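Local coordinates for flavin-containing monooxygenase (Allium sativum, PDB 6WPU), which probably uses its flavin-adenine dinucleotide cofactor to oxygenate the sulfur of S-allyl-L-cysteine in garlic, at residues Trp263-Ile268 against Val277-Gly282. Residues are numbered along the deposited sequence; the frame is centred on the assembly and turned at random.
Sequences WLHSMI and VVFHDG
In the antiparallel beta hairpin of strands 262-271 and 276-279, the ring of His265 lies flat against that of Phe279. The two planes are 10° apart and the ring centroids 3.9 Å. In both residues CG stands anti to the carbonyl carbon (chi1 -53° in His265, -66° in Phe279), and this brings the two rings to each other. His265 ND1 donates to Asp281 OD2 at 2.7 Å. The carboxylate oxygen takes this bond on its syn lone pair and sits in the imidazole plane. NE2 is hydrogen-bonded to His242 ND1, so both nitrogens are tied and the ring's rotation is fixed. With an alanine at His265, one face of Phe279 would probably lose its stacking partner, and Asp281 OD2 its imidazole mate. The hairpin belongs to a mixed sheet, where strand 262-271 runs parallel to strand 240-244, which carries His242. Strand 262-271 is broken near Ser266, and the hairpin pairing resumes where Ile268 faces Phe279 as an antiparallel non-hydrogen-bonded pair. Next to this pair, His280 N donates to Met267 O at 2.9 Å. A type I turn, Phe279 to Gly282, brings Asp281 back toward His265. One water accepts from Ser266 N and Asp281 N, and donates weakly to Asp281 OD2. Thr252 OG1 is also hydrogen-bonded to OD2. On the other face of the Phe279 ring, Val277 CG1 sits toward the rim and meets Ile268 CG2 at 3.7 Å.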
loop_
_atom_site.group_PDB
_atom_site.type_symbol
_atom_site.label_atom_id
_atom_site.label_comp_id
_atom_site.label_asym_id
_atom_site.label_seq_id
_atom_site.Cartn_x
_atom_site.Cartn_y
_atom_site.Cartn_z
ATOM N N TRP A 263 0.592 4.931 -26.728
ATOM C CA TRP A 263 -0.319 3.940 -27.283
ATOM C C TRP A 263 -0.624 2.864 -26.250
ATOM O O TRP A 263 0.223 2.527 -25.414
ATOM C CB TRP A 263 0.253 3.297 -28.537
ATOM C CG TRP A 263 0.282 4.240 -29.709
ATOM C CD1 TRP A 263 -0.670 4.372 -30.694
ATOM C CD2 TRP A 263 1.309 5.191 -30.012
ATOM N NE1 TRP A 263 -0.290 5.346 -31.583
ATOM C CE2 TRP A 263 0.918 5.864 -31.191
ATOM C CE3 TRP A 263 2.517 5.541 -29.401
ATOM C CZ2 TRP A 263 1.696 6.863 -31.773
ATOM C CZ3 TRP A 263 3.291 6.534 -29.979
ATOM C CH2 TRP A 263 2.878 7.183 -31.157
ATOM N N LEU A 264 -1.838 2.321 -26.339
ATOM C CA LEU A 264 -2.332 1.272 -25.455
ATOM C C LEU A 264 -2.386 -0.053 -26.203
ATOM O O LEU A 264 -2.897 -0.122 -27.325
ATOM C CB LEU A 264 -3.721 1.623 -24.919
ATOM C CG LEU A 264 -3.822 2.988 -24.247
ATOM C CD1 LEU A 264 -5.251 3.488 -24.271
ATOM C CD2 LEU A 264 -3.341 2.873 -22.843
ATOM N N HIS A 265 -1.865 -1.099 -25.575
ATOM C CA HIS A 265 -1.899 -2.444 -26.121
ATOM C C HIS A 265 -2.403 -3.401 -25.051
ATOM O O HIS A 265 -2.525 -3.054 -23.872
ATOM C CB HIS A 265 -0.519 -2.896 -26.601
ATOM C CG HIS A 265 0.126 -1.944 -27.556
ATOM N ND1 HIS A 265 -0.167 -1.931 -28.902
ATOM C CD2 HIS A 265 1.048 -0.971 -27.358
ATOM C CE1 HIS A 265 0.545 -0.988 -29.493
ATOM N NE2 HIS A 265 1.288 -0.391 -28.578
ATOM N N SER A 266 -2.659 -4.628 -25.480
ATOM C CA SER A 266 -3.122 -5.643 -24.555
ATOM C C SER A 266 -1.954 -6.338 -23.869
ATOM O O SER A 266 -1.893 -6.395 -22.636
ATOM C CB SER A 266 -4.004 -6.648 -25.296
ATOM O OG SER A 266 -4.731 -7.424 -24.364
ATOM N N MET A 267 -1.008 -6.859 -24.637
ATOM C CA MET A 267 0.059 -7.637 -24.027
ATOM C C MET A 267 1.204 -7.794 -25.008
ATOM O O MET A 267 1.013 -7.737 -26.229
ATOM C CB MET A 267 -0.431 -9.021 -23.599
ATOM C CG MET A 267 -0.925 -9.846 -24.774
ATOM S SD MET A 267 -1.656 -11.425 -24.301
ATOM C CE MET A 267 -0.200 -12.378 -23.878
ATOM N N ILE A 268 2.398 -7.995 -24.452
ATOM C CA ILE A 268 3.546 -8.368 -25.261
ATOM C C ILE A 268 3.352 -9.790 -25.765
ATOM O O ILE A 268 3.098 -10.714 -24.985
ATOM C CB ILE A 268 4.848 -8.244 -24.458
ATOM C CG1 ILE A 268 5.072 -6.797 -24.003
ATOM C CG2 ILE A 268 6.025 -8.735 -25.310
ATOM C CD1 ILE A 268 6.284 -6.609 -23.093
ATOM N N VAL A 277 9.856 -5.366 -29.938
ATOM C CA VAL A 277 8.795 -5.940 -29.119
ATOM C C VAL A 277 7.529 -5.984 -29.965
ATOM O O VAL A 277 7.141 -4.971 -30.556
ATOM C CB VAL A 277 8.566 -5.128 -27.832
ATOM C CG1 VAL A 277 7.398 -5.702 -27.035
ATOM C CG2 VAL A 277 9.842 -5.098 -26.987
ATOM N N VAL A 278 6.901 -7.157 -30.042
ATOM C CA VAL A 278 5.682 -7.350 -30.823
ATOM C C VAL A 278 4.526 -7.514 -29.849
ATOM O O VAL A 278 4.608 -8.306 -28.904
ATOM C CB VAL A 278 5.793 -8.559 -31.766
ATOM C CG1 VAL A 278 4.624 -8.583 -32.764
ATOM C CG2 VAL A 278 7.115 -8.532 -32.491
ATOM N N PHE A 279 3.479 -6.728 -30.042
ATOM C CA PHE A 279 2.305 -6.833 -29.197
ATOM C C PHE A 279 1.297 -7.773 -29.849
ATOM O O PHE A 279 1.387 -8.088 -31.039
ATOM C CB PHE A 279 1.697 -5.451 -28.945
ATOM C CG PHE A 279 2.587 -4.540 -28.145
ATOM C CD1 PHE A 279 3.453 -3.666 -28.778
ATOM C CD2 PHE A 279 2.571 -4.576 -26.750
ATOM C CE1 PHE A 279 4.288 -2.832 -28.043
ATOM C CE2 PHE A 279 3.394 -3.752 -26.020
ATOM C CZ PHE A 279 4.261 -2.874 -26.670
ATOM N N HIS A 280 0.348 -8.253 -29.045
ATOM C CA HIS A 280 -0.660 -9.162 -29.581
ATOM C C HIS A 280 -1.458 -8.522 -30.708
ATOM O O HIS A 280 -1.864 -9.217 -31.646
ATOM C CB HIS A 280 -1.603 -9.629 -28.478
ATOM C CG HIS A 280 -2.843 -10.286 -29.003
ATOM N ND1 HIS A 280 -2.878 -11.609 -29.386
ATOM C CD2 HIS A 280 -4.083 -9.795 -29.231
ATOM C CE1 HIS A 280 -4.090 -11.910 -29.818
ATOM N NE2 HIS A 280 -4.840 -10.826 -29.735
ATOM N N ASP A 281 -1.694 -7.208 -30.642
ATOM C CA ASP A 281 -2.403 -6.546 -31.742
ATOM C C ASP A 281 -1.565 -6.412 -33.008
ATOM O O ASP A 281 -2.004 -5.772 -33.966
ATOM C CB ASP A 281 -2.903 -5.166 -31.304
ATOM C CG ASP A 281 -1.820 -4.332 -30.634
ATOM O OD1 ASP A 281 -0.696 -4.251 -31.176
ATOM O OD2 ASP A 281 -2.112 -3.737 -29.569
ATOM N N GLY A 282 -0.368 -6.977 -33.097
ATOM C CA GLY A 282 0.423 -6.875 -34.300
ATOM C C GLY A 282 1.421 -5.735 -34.321
ATOM O O GLY A 282 2.321 -5.739 -35.167
HETATM O O HOH W 1 -1.996 -6.203 -27.798
#